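Side-chain contacts in tubulin-like protein CetZ (PDB 3ZID), which probably helps to control archaeal cell shape as a GTP-binding cytoskeletal GTPase of the tubulin/FtsZ superfamily: residues A[75-80]-A[153-158]; A[108-113]-A[119-124]; A[144-149]-A[332-337]. All blocks are in the same frame, centred on the assembly; numbering follows the deposited sequence.

Interaction 1 of 3, residues A[75-80]-A[153-158]; sequences VGANRS and LQNAAF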
loop_
_atom_site.group_PDB
_atom_site.type_symbol
_atom_site.label_atom_id
_atom_site.label_comp_id
_atom_site.label_asym_id
_atom_site.label_seq_id
_atom_site.Cartn_x
_atom_site.Cartn_y
_atom_site.Cartn_z
ATOM N N VAL A 75 9.115 11.064 16.326
ATOM C CA VAL A 75 9.169 11.333 14.896
ATOM C C VAL A 75 7.954 12.145 14.437
ATOM O O VAL A 75 8.089 13.106 13.682
ATOM C CB VAL A 75 9.294 10.031 14.074
ATOM C CG1 VAL A 75 9.098 10.317 12.600
ATOM C CG2 VAL A 75 10.648 9.394 14.318
ATOM N N GLY A 76 6.777 11.782 14.936
ATOM C CA GLY A 76 5.546 12.414 14.520
ATOM C C GLY A 76 5.316 12.271 13.028
ATOM O O GLY A 76 5.468 11.193 12.476
ATOM N N ALA A 77 4.974 13.365 12.360
ATOM C CA ALA A 77 4.784 13.303 10.911
ATOM C C ALA A 77 5.968 13.935 10.183
ATOM O O ALA A 77 5.883 14.264 8.997
ATOM C CB ALA A 77 3.479 13.980 10.512
ATOM N N ASN A 78 7.077 14.083 10.900
ATOM C CA ASN A 78 8.283 14.696 10.353
ATOM C C ASN A 78 9.178 13.690 9.649
ATOM O O ASN A 78 9.890 12.930 10.296
ATOM C CB ASN A 78 9.057 15.391 11.474
ATOM C CG ASN A 78 10.202 16.263 10.965
ATOM O OD1 ASN A 78 10.776 16.031 9.899
ATOM N ND2 ASN A 78 10.534 17.277 11.742
ATOM N N ARG A 79 9.145 13.691 8.320
ATOM C CA ARG A 79 9.918 12.725 7.542
ATOM C C ARG A 79 11.425 12.914 7.691
ATOM O O ARG A 79 12.180 11.944 7.612
ATOM C CB ARG A 79 9.487 12.758 6.073
ATOM C CG ARG A 79 8.063 12.192 5.917
ATOM C CD ARG A 79 7.542 12.188 4.487
ATOM N NE ARG A 79 8.578 12.221 3.453
ATOM C CZ ARG A 79 9.149 11.151 2.913
ATOM N NH1 ARG A 79 8.818 9.935 3.316
ATOM N NH2 ARG A 79 10.057 11.303 1.969
ATOM N N SER A 80 11.865 14.150 7.929
ATOM C CA SER A 80 13.292 14.389 8.131
ATOM C C SER A 80 13.774 13.655 9.370
ATOM O O SER A 80 14.805 12.975 9.346
ATOM C CB SER A 80 13.607 15.889 8.264
ATOM O OG SER A 80 13.760 16.515 6.998
ATOM N N LEU A 153 -0.663 15.240 3.197
ATOM C CA LEU A 153 -0.615 15.302 1.739
ATOM C C LEU A 153 0.792 15.536 1.210
ATOM O O LEU A 153 1.191 14.950 0.206
ATOM C CB LEU A 153 -1.568 16.358 1.193
ATOM C CG LEU A 153 -3.032 16.211 1.580
ATOM C CD1 LEU A 153 -3.843 17.340 0.962
ATOM C CD2 LEU A 153 -3.551 14.862 1.124
ATOM N N GLN A 154 1.540 16.395 1.886
ATOM C CA GLN A 154 2.906 16.687 1.480
ATOM C C GLN A 154 3.818 15.496 1.623
ATOM O O GLN A 154 4.617 15.214 0.741
ATOM C CB GLN A 154 3.496 17.823 2.306
ATOM C CG GLN A 154 2.840 19.161 2.168
ATOM C CD GLN A 154 3.533 20.177 3.045
ATOM O OE1 GLN A 154 4.564 19.877 3.655
ATOM N NE2 GLN A 154 2.965 21.376 3.138
ATOM N N ASN A 155 3.701 14.821 2.760
ATOM C CA ASN A 155 4.474 13.633 3.042
ATOM C C ASN A 155 4.189 12.585 1.983
ATOM O O ASN A 155 5.099 11.900 1.504
ATOM C CB ASN A 155 4.099 13.085 4.418
ATOM C CG ASN A 155 4.717 13.873 5.551
ATOM O OD1 ASN A 155 5.603 14.693 5.332
ATOM N ND2 ASN A 155 4.266 13.607 6.779
ATOM N N ALA A 156 2.902 12.450 1.643
ATOM C CA ALA A 156 2.468 11.462 0.654
ATOM C C ALA A 156 3.168 11.669 -0.678
ATOM O O ALA A 156 3.745 10.744 -1.241
ATOM C CB ALA A 156 0.970 11.529 0.473
ATOM N N ALA A 157 3.167 12.912 -1.145
ATOM C CA ALA A 157 3.757 13.243 -2.437
ATOM C C ALA A 157 5.229 12.894 -2.507
ATOM O O ALA A 157 5.682 12.296 -3.486
ATOM C CB ALA A 157 3.541 14.726 -2.763
ATOM N N PHE A 158 5.983 13.278 -1.482
ATOM C CA PHE A 158 7.416 12.977 -1.464
ATOM C C PHE A 158 7.745 11.510 -1.212
ATOM O O PHE A 158 8.769 10.999 -1.689
ATOM C CB PHE A 158 8.144 13.863 -0.474
ATOM C CG PHE A 158 8.137 15.302 -0.872
ATOM C CD1 PHE A 158 8.815 15.718 -2.009
ATOM C CD2 PHE A 158 7.479 16.234 -0.103
ATOM C CE1 PHE A 158 8.812 17.047 -2.384
ATOM C CE2 PHE A 158 7.482 17.567 -0.461
ATOM C CZ PHE A 158 8.153 17.973 -1.600
HETATM O O HOH W 1 7.479 15.767 6.954
#

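Interaction 2 of 3, residues A[108-113]-A[119-124]; sequences VMTSVS and SFSPLM. With GDP (guanosine-5'-diphosphate), chain C.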
loop_
_atom_site.group_PDB
_atom_site.type_symbol
_atom_site.label_atom_id
_atom_site.label_comp_id
_atom_site.label_asym_id
_atom_site.label_seq_id
_atom_site.Cartn_x
_atom_site.Cartn_y
_atom_site.Cartn_z
ATOM N N VAL A 108 6.685 -4.740 1.948
ATOM C CA VAL A 108 6.919 -3.607 2.850
ATOM C C VAL A 108 5.663 -2.754 2.911
ATOM O O VAL A 108 5.295 -2.083 1.949
ATOM C CB VAL A 108 8.124 -2.756 2.422
ATOM C CG1 VAL A 108 8.356 -1.631 3.421
ATOM C CG2 VAL A 108 9.375 -3.635 2.337
ATOM N N MET A 109 5.000 -2.818 4.052
ATOM C CA MET A 109 3.697 -2.220 4.219
ATOM C C MET A 109 3.769 -0.995 5.093
ATOM O O MET A 109 4.269 -1.048 6.212
ATOM C CB MET A 109 2.761 -3.248 4.814
ATOM C CG MET A 109 2.876 -4.583 4.099
ATOM S SD MET A 109 1.812 -5.789 4.880
ATOM C CE MET A 109 2.476 -5.775 6.528
ATOM N N THR A 110 3.250 0.105 4.562
ATOM C CA THR A 110 3.300 1.384 5.232
ATOM C C THR A 110 2.265 2.344 4.637
ATOM O O THR A 110 1.842 2.192 3.483
ATOM C CB THR A 110 4.719 2.023 5.093
ATOM O OG1 THR A 110 4.711 3.315 5.698
ATOM C CG2 THR A 110 5.089 2.211 3.631
ATOM N N SER A 111 1.878 3.356 5.416
ATOM C CA SER A 111 1.238 4.531 4.827
ATOM C C SER A 111 2.324 5.445 4.261
ATOM O O SER A 111 3.485 5.393 4.682
ATOM C CB SER A 111 0.405 5.302 5.859
ATOM O OG SER A 111 1.221 5.972 6.798
ATOM N N VAL A 112 1.953 6.285 3.313
ATOM C CA VAL A 112 2.905 7.193 2.733
ATOM C C VAL A 112 2.866 8.549 3.428
ATOM O O VAL A 112 3.699 9.386 3.140
ATOM C CB VAL A 112 2.681 7.373 1.218
ATOM C CG1 VAL A 112 2.788 6.034 0.527
ATOM C CG2 VAL A 112 1.330 8.001 0.942
ATOM N N SER A 113 1.918 8.742 4.346
ATOM C CA SER A 113 1.620 10.057 4.941
ATOM C C SER A 113 2.179 10.327 6.336
ATOM O O SER A 113 2.286 11.478 6.752
ATOM C CB SER A 113 0.111 10.309 4.964
ATOM O OG SER A 113 -0.377 10.565 3.663
ATOM N N SER A 119 9.051 7.252 5.731
ATOM C CA SER A 119 10.477 7.572 5.587
ATOM C C SER A 119 11.369 6.344 5.684
ATOM O O SER A 119 12.300 6.181 4.897
ATOM C CB SER A 119 10.923 8.632 6.604
ATOM O OG SER A 119 10.696 8.216 7.937
ATOM N N PHE A 120 11.083 5.484 6.653
ATOM C CA PHE A 120 11.817 4.231 6.817
ATOM C C PHE A 120 11.714 3.365 5.569
ATOM O O PHE A 120 12.677 2.737 5.154
ATOM C CB PHE A 120 11.213 3.406 7.957
ATOM C CG PHE A 120 11.716 3.755 9.328
ATOM C CD1 PHE A 120 11.913 5.079 9.716
ATOM C CD2 PHE A 120 11.953 2.738 10.252
ATOM C CE1 PHE A 120 12.367 5.379 11.001
ATOM C CE2 PHE A 120 12.402 3.015 11.530
ATOM C CZ PHE A 120 12.614 4.348 11.913
ATOM N N SER A 121 10.516 3.285 5.009
ATOM C CA SER A 121 10.228 2.245 4.027
ATOM C C SER A 121 11.053 2.340 2.745
ATOM O O SER A 121 11.640 1.349 2.322
ATOM C CB SER A 121 8.722 2.128 3.756
ATOM O OG SER A 121 8.040 1.733 4.941
ATOM N N PRO A 122 11.117 3.529 2.127
ATOM C CA PRO A 122 11.986 3.616 0.949
ATOM C C PRO A 122 13.439 3.364 1.300
ATOM O O PRO A 122 14.145 2.771 0.481
ATOM C CB PRO A 122 11.794 5.053 0.472
ATOM C CG PRO A 122 10.436 5.437 0.998
ATOM C CD PRO A 122 10.308 4.749 2.309
ATOM N N LEU A 123 13.872 3.802 2.485
ATOM C CA LEU A 123 15.255 3.586 2.917
ATOM C C LEU A 123 15.535 2.119 3.120
ATOM O O LEU A 123 16.586 1.607 2.711
ATOM C CB LEU A 123 15.564 4.342 4.220
ATOM C CG LEU A 123 15.458 5.862 4.107
ATOM C CD1 LEU A 123 15.853 6.650 5.380
ATOM C CD2 LEU A 123 16.316 6.234 2.985
ATOM N N MET A 124 14.577 1.445 3.750
ATOM C CA MET A 124 14.692 0.026 4.058
ATOM C C MET A 124 14.681 -0.808 2.779
ATOM O O MET A 124 15.377 -1.811 2.668
ATOM C CB MET A 124 13.546 -0.398 4.978
ATOM C CG MET A 124 13.832 -1.658 5.797
ATOM S SD MET A 124 12.486 -2.031 6.943
ATOM C CE MET A 124 12.098 -0.390 7.514
HETATM P PB GDP C . 3.542 6.726 11.179
HETATM O O1B GDP C . 4.160 6.013 9.989
HETATM O O2B GDP C . 3.373 5.756 12.332
HETATM O O3B GDP C . 4.459 7.870 11.577
HETATM O O3A GDP C . 2.140 7.376 10.749
HETATM P PA GDP C . 0.875 6.503 10.286
HETATM O O1A GDP C . -0.192 6.526 11.325
HETATM O O2A GDP C . 1.232 5.097 9.857
HETATM O "O5'" GDP C . 0.466 7.325 8.987
HETATM C "C5'" GDP C . -0.738 8.076 8.999
HETATM C "C4'" GDP C . -1.495 7.753 7.718
HETATM O "O4'" GDP C . -1.865 6.374 7.761
HETATM C "C3'" GDP C . -2.767 8.555 7.684
HETATM O "O3'" GDP C . -3.111 8.712 6.310
HETATM C "C2'" GDP C . -3.743 7.641 8.374
HETATM O "O2'" GDP C . -5.061 7.910 7.910
HETATM C "C1'" GDP C . -3.285 6.276 7.901
HETATM N N9 GDP C . -3.503 5.182 8.848
HETATM C C8 GDP C . -3.117 5.126 10.138
HETATM N N7 GDP C . -3.437 3.923 10.674
HETATM C C5 GDP C . -4.037 3.205 9.703
HETATM C C6 GDP C . -4.601 1.858 9.579
HETATM O O6 GDP C . -4.626 1.100 10.557
HETATM N N1 GDP C . -5.103 1.495 8.400
HETATM C C2 GDP C . -5.106 2.306 7.335
HETATM N N2 GDP C . -5.646 1.850 6.185
HETATM N N3 GDP C . -4.602 3.565 7.353
HETATM C C4 GDP C . -4.060 4.037 8.497
#

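Interaction 3 of 3, residues A[144-149]-A[332-337]; sequences PFREEG and YEKAKW. With GDP (guanosine-5'-diphosphate), chain C.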
loop_
_atom_site.group_PDB
_atom_site.type_symbol
_atom_site.label_atom_id
_atom_site.label_comp_id
_atom_site.label_asym_id
_atom_site.label_seq_id
_atom_site.Cartn_x
_atom_site.Cartn_y
_atom_site.Cartn_z
ATOM N N PRO A 144 -3.461 8.752 1.894
ATOM C CA PRO A 144 -4.236 9.447 2.927
ATOM C C PRO A 144 -5.703 9.640 2.565
ATOM O O PRO A 144 -6.076 9.501 1.406
ATOM C CB PRO A 144 -3.536 10.817 3.036
ATOM C CG PRO A 144 -2.941 11.036 1.696
ATOM C CD PRO A 144 -2.512 9.661 1.222
ATOM N N PHE A 145 -6.536 9.899 3.570
ATOM C CA PHE A 145 -7.883 10.428 3.335
ATOM C C PHE A 145 -7.756 11.788 2.656
ATOM O O PHE A 145 -6.830 12.521 2.944
ATOM C CB PHE A 145 -8.634 10.605 4.643
ATOM C CG PHE A 145 -8.899 9.337 5.366
ATOM C CD1 PHE A 145 -9.748 8.385 4.833
ATOM C CD2 PHE A 145 -8.312 9.101 6.608
ATOM C CE1 PHE A 145 -10.006 7.211 5.508
ATOM C CE2 PHE A 145 -8.569 7.940 7.298
ATOM C CZ PHE A 145 -9.422 6.983 6.744
ATOM N N ARG A 146 -8.660 12.095 1.732
ATOM C CA ARG A 146 -8.645 13.352 0.969
ATOM C C ARG A 146 -8.512 14.608 1.832
ATOM O O ARG A 146 -7.702 15.498 1.544
ATOM C CB ARG A 146 -9.917 13.427 0.118
ATOM C CG ARG A 146 -10.127 14.694 -0.709
ATOM C CD ARG A 146 -11.384 14.484 -1.543
ATOM N NE ARG A 146 -11.095 13.559 -2.640
ATOM C CZ ARG A 146 -11.990 12.781 -3.241
ATOM N NH1 ARG A 146 -13.250 12.768 -2.831
ATOM N NH2 ARG A 146 -11.616 11.981 -4.231
ATOM N N GLU A 147 -9.294 14.675 2.901
ATOM C CA GLU A 147 -9.288 15.867 3.724
ATOM C C GLU A 147 -8.481 15.653 4.991
ATOM O O GLU A 147 -8.735 16.274 6.019
ATOM C CB GLU A 147 -10.709 16.345 4.031
ATOM C CG GLU A 147 -11.417 16.963 2.825
ATOM C CD GLU A 147 -12.914 17.127 3.037
ATOM O OE1 GLU A 147 -13.403 16.790 4.138
ATOM O OE2 GLU A 147 -13.605 17.581 2.098
ATOM N N GLU A 148 -7.493 14.769 4.918
ATOM C CA GLU A 148 -6.449 14.787 5.923
ATOM C C GLU A 148 -5.599 16.017 5.671
ATOM O O GLU A 148 -5.602 16.575 4.568
ATOM C CB GLU A 148 -5.622 13.501 5.940
ATOM C CG GLU A 148 -6.215 12.455 6.878
ATOM C CD GLU A 148 -5.451 11.146 6.884
ATOM O OE1 GLU A 148 -4.892 10.762 5.834
ATOM O OE2 GLU A 148 -5.414 10.500 7.954
ATOM N N GLY A 149 -4.874 16.429 6.700
ATOM C CA GLY A 149 -4.158 17.686 6.679
ATOM C C GLY A 149 -3.068 17.883 5.645
ATOM O O GLY A 149 -2.692 16.983 4.895
ATOM N N TYR A 332 -1.268 14.882 -5.843
ATOM C CA TYR A 332 -0.109 15.768 -5.957
ATOM C C TYR A 332 -0.501 17.245 -5.989
ATOM O O TYR A 332 0.089 18.070 -5.293
ATOM C CB TYR A 332 0.708 15.408 -7.196
ATOM C CG TYR A 332 1.793 14.423 -6.868
ATOM C CD1 TYR A 332 1.521 13.064 -6.807
ATOM C CD2 TYR A 332 3.085 14.854 -6.581
ATOM C CE1 TYR A 332 2.502 12.157 -6.488
ATOM C CE2 TYR A 332 4.079 13.956 -6.262
ATOM C CZ TYR A 332 3.778 12.605 -6.214
ATOM O OH TYR A 332 4.754 11.692 -5.894
ATOM N N GLU A 333 -1.501 17.561 -6.799
ATOM C CA GLU A 333 -1.999 18.918 -6.931
ATOM C C GLU A 333 -2.534 19.434 -5.594
ATOM O O GLU A 333 -2.303 20.588 -5.229
ATOM C CB GLU A 333 -3.093 18.969 -8.005
ATOM C CG GLU A 333 -2.608 18.706 -9.429
ATOM C CD GLU A 333 -3.749 18.676 -10.448
ATOM O OE1 GLU A 333 -4.930 18.708 -10.031
ATOM O OE2 GLU A 333 -3.469 18.583 -11.666
ATOM N N LYS A 334 -3.190 18.568 -4.824
ATOM C CA LYS A 334 -3.696 18.990 -3.514
ATOM C C LYS A 334 -2.562 19.264 -2.527
ATOM O O LYS A 334 -2.640 20.200 -1.727
ATOM C CB LYS A 334 -4.708 17.976 -2.970
ATOM C CG LYS A 334 -5.990 17.970 -3.800
ATOM C CD LYS A 334 -6.940 16.839 -3.445
ATOM C CE LYS A 334 -8.222 16.916 -4.278
ATOM N NZ LYS A 334 -9.076 15.707 -4.093
ATOM N N ALA A 335 -1.496 18.471 -2.596
ATOM C CA ALA A 335 -0.315 18.733 -1.779
ATOM C C ALA A 335 0.271 20.086 -2.162
ATOM O O ALA A 335 0.634 20.891 -1.306
ATOM C CB ALA A 335 0.732 17.621 -1.956
ATOM N N LYS A 336 0.333 20.314 -3.466
ATOM C CA LYS A 336 0.873 21.522 -4.064
ATOM C C LYS A 336 0.054 22.737 -3.650
ATOM O O LYS A 336 0.601 23.765 -3.246
ATOM C CB LYS A 336 0.836 21.369 -5.583
ATOM C CG LYS A 336 1.226 22.588 -6.347
ATOM C CD LYS A 336 2.699 22.583 -6.587
ATOM C CE LYS A 336 3.058 23.653 -7.584
ATOM N NZ LYS A 336 4.483 23.505 -7.955
ATOM N N TRP A 337 -1.265 22.587 -3.713
ATOM C CA TRP A 337 -2.182 23.668 -3.393
ATOM C C TRP A 337 -2.018 24.016 -1.924
ATOM O O TRP A 337 -2.028 25.189 -1.534
ATOM C CB TRP A 337 -3.623 23.237 -3.678
ATOM C CG TRP A 337 -4.644 24.327 -3.540
ATOM C CD1 TRP A 337 -5.079 25.177 -4.520
ATOM C CD2 TRP A 337 -5.351 24.697 -2.347
ATOM N NE1 TRP A 337 -6.020 26.038 -4.014
ATOM C CE2 TRP A 337 -6.201 25.769 -2.681
ATOM C CE3 TRP A 337 -5.349 24.223 -1.030
ATOM C CZ2 TRP A 337 -7.040 26.377 -1.746
ATOM C CZ3 TRP A 337 -6.181 24.824 -0.105
ATOM C CH2 TRP A 337 -7.014 25.890 -0.466
HETATM P PB GDP C . 3.542 6.726 11.179
HETATM O O1B GDP C . 4.160 6.013 9.989
HETATM O O2B GDP C . 3.373 5.756 12.332
HETATM O O3B GDP C . 4.459 7.870 11.577
HETATM O O3A GDP C . 2.140 7.376 10.749
HETATM P PA GDP C . 0.875 6.503 10.286
HETATM O O1A GDP C . -0.192 6.526 11.325
HETATM O O2A GDP C . 1.232 5.097 9.857
HETATM O "O5'" GDP C . 0.466 7.325 8.987
HETATM C "C5'" GDP C . -0.738 8.076 8.999
HETATM C "C4'" GDP C . -1.495 7.753 7.718
HETATM O "O4'" GDP C . -1.865 6.374 7.761
HETATM C "C3'" GDP C . -2.767 8.555 7.684
HETATM O "O3'" GDP C . -3.111 8.712 6.310
HETATM C "C2'" GDP C . -3.743 7.641 8.374
HETATM O "O2'" GDP C . -5.061 7.910 7.910
HETATM C "C1'" GDP C . -3.285 6.276 7.901
HETATM N N9 GDP C . -3.503 5.182 8.848
HETATM C C8 GDP C . -3.117 5.126 10.138
HETATM N N7 GDP C . -3.437 3.923 10.674
HETATM C C5 GDP C . -4.037 3.205 9.703
HETATM C C6 GDP C . -4.601 1.858 9.579
HETATM O O6 GDP C . -4.626 1.100 10.557
HETATM N N1 GDP C . -5.103 1.495 8.400
HETATM C C2 GDP C . -5.106 2.306 7.335
HETATM N N2 GDP C . -5.646 1.850 6.185
HETATM N N3 GDP C . -4.602 3.565 7.353
HETATM C C4 GDP C . -4.060 4.037 8.497
#

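Interaction 1 of 3, residues A[75-80]-A[153-158]
Asn-155 meets the loop ahead of helix 79-98 through both ends of its amide. The direct hydrogen bond runs from Asn-155 ND2 to Ala-77 O, 2.8 Å long with an N-H...O angle of 153°, and it reaches a lone pair in the carbonyl plane, although the carbonyl sits somewhat out of the amide plane. ND2 also gives a hydrogen bond to Ser-113 O, so the group is held from two loops at once. A water completes the polar network: it donates to Asn-155 OD1 at 2.7 Å and to Ala-77 O, and accepts from Arg-79 N at 3.0 Å. With ND2 and OD1 both committed, the amide has little freedom to flip. An aspartate here would probably leave Ser-113 O without its N-H and set a carboxylate against Ala-77 O.

Van der Waals contact comes from the aliphatic arm of Arg-79, which runs antiparallel to the Asn-155 side chain, guanidinium and amide planes 57° apart. Its CD lies 3.3 Å from Asn-155 OD1, and its CG rests against the same oxygen at 3.6 Å. The arm bends at chi3 (22°), carrying the guanidinium along helix 150-165, where Asn-155 O and Phe-158 C cover one of its faces. Arg-79 NH2 stays 3.9 Å from Phe-158 O; its charge is answered instead by a salt bridge to Glu-162, while NH1 bonds Ser-118.

Backbone geometry sets the loop. A type II' turn spans Val-75 to Asn-78, with Gly-76 at positive phi, and Asn-78 N-caps the helix through a weak bond from Ser-80 N to its OD1. Gly-76 touches GDP, which places this turn in the T3 loop of the tubulin/FtsZ nucleotide site, tied here to the helix that follows the ribose-binding loop.

Interaction 2 of 3, residues A[108-113]-A[119-124]
The beta-alpha-beta unit formed by strand 105-111, helix 117-131 and strand 136-143 has its first strand and helix meeting here, with Ser-121 set over Val-108 and Thr-110. The serine hydroxyl carries most of the contact: OG stands 3.3 Å from Thr-110 CG2 and 3.7 Å from Val-108 CG1, while Ser-121 CB packs on Thr-110 CG2 at 3.6 Å. CG1 of the valine lies anti to the backbone N (chi1 -178°), which brings that methyl up to the helix. Buried among these carbons, Ser-121 OG is satisfied within its own helix by a hydrogen bond with Gly-117 O.

Between the two elements runs the glycine-rich T4 loop of the tubulin/FtsZ fold, whose Thr-116 and Gly-117 amides bond GDP. Thr-110 OG1 turns toward this end of the strand and donates to Ser-111 O at 2.6 Å, tilted 22° from the carbonyl plane. On the strand's other side, Ser-111 OG donates to GDP O5' at 2.7 Å. The helix kinks one residue beyond Ser-121, at Pro-122, which has no N-H to give to the preceding turn.

Interaction 3 of 3, residues A[144-149]-A[332-337]
Glu-148 OE1 is gripped twice, by the ribose hydroxyl O3' of GDP at 2.8 Å and by the backbone Phe-145 N at 2.9 Å. The N-H comes from above the carboxylate, 55° out of its plane, with an N-H...O angle of 133°. The other oxygen, OE2, accepts from GDP O2' at 2.6 Å, so the carboxylate takes both ribose hydroxyls, one on each oxygen. Phe-145 lies alongside: the CG of Glu-148 stands in plane at its ring edge, and Phe-145 CE2 comes within 3.6 Å of GDP O2'.

A type I turn from Phe-145 to Glu-148, closed by Glu-148 N to Phe-145 O at 3.1 Å, brings the bonding N-H and the carboxylate together. Within the turn Arg-146 N is bonded to Gln-177 OE1, and the arginine side chain leads away toward helix 326-369. It starts with CG anti to the backbone N (chi1 177°) and bends at chi3, crossing the extended Lys-334 obliquely.

The contact between the two segments is made by these two cationic chains. Lys-334 NZ stops 3.3 Å from Arg-146 NE and 3.7 Å from Arg-146 CD. Both nitrogens are donors, so the approach is not a hydrogen bond, and the like charges would be expected to oppose it. Glu-330 probably offsets this: its OE2 forms a salt bridge with Lys-334 NZ and a long, weak ion pair with Arg-146 NH2.

Only 83 Å² is buried, at the surface, which makes this a light touch of the long C-terminal helix on the outer side of the turn. The inner side of that turn is the ribose-binding T5 loop of the tubulin/FtsZ nucleotide site.

Interaction 2 is fully buried, interaction 1 partly buried and interaction 3 at the surface, although 1 has the largest interface; 1 and 2 both lie within the GTPase domain. The chemistry follows: methyl groups around one hydroxyl in 2, an amide and water network with an arginine arm in 1, and two close cations, one of them salt-bridged to a glutamate, in 3. A residue of each contact touches the same GDP. Ala-156 CB packs on Val-112 CG2 at 3.6 Å between 1 and 2, and Pro-144 on Ser-113 between 2 and 3. Leu-153 lies on Ala-335, so helix 150-165 has the 75-80 loop on one part of its surface and the C-terminal helix on another.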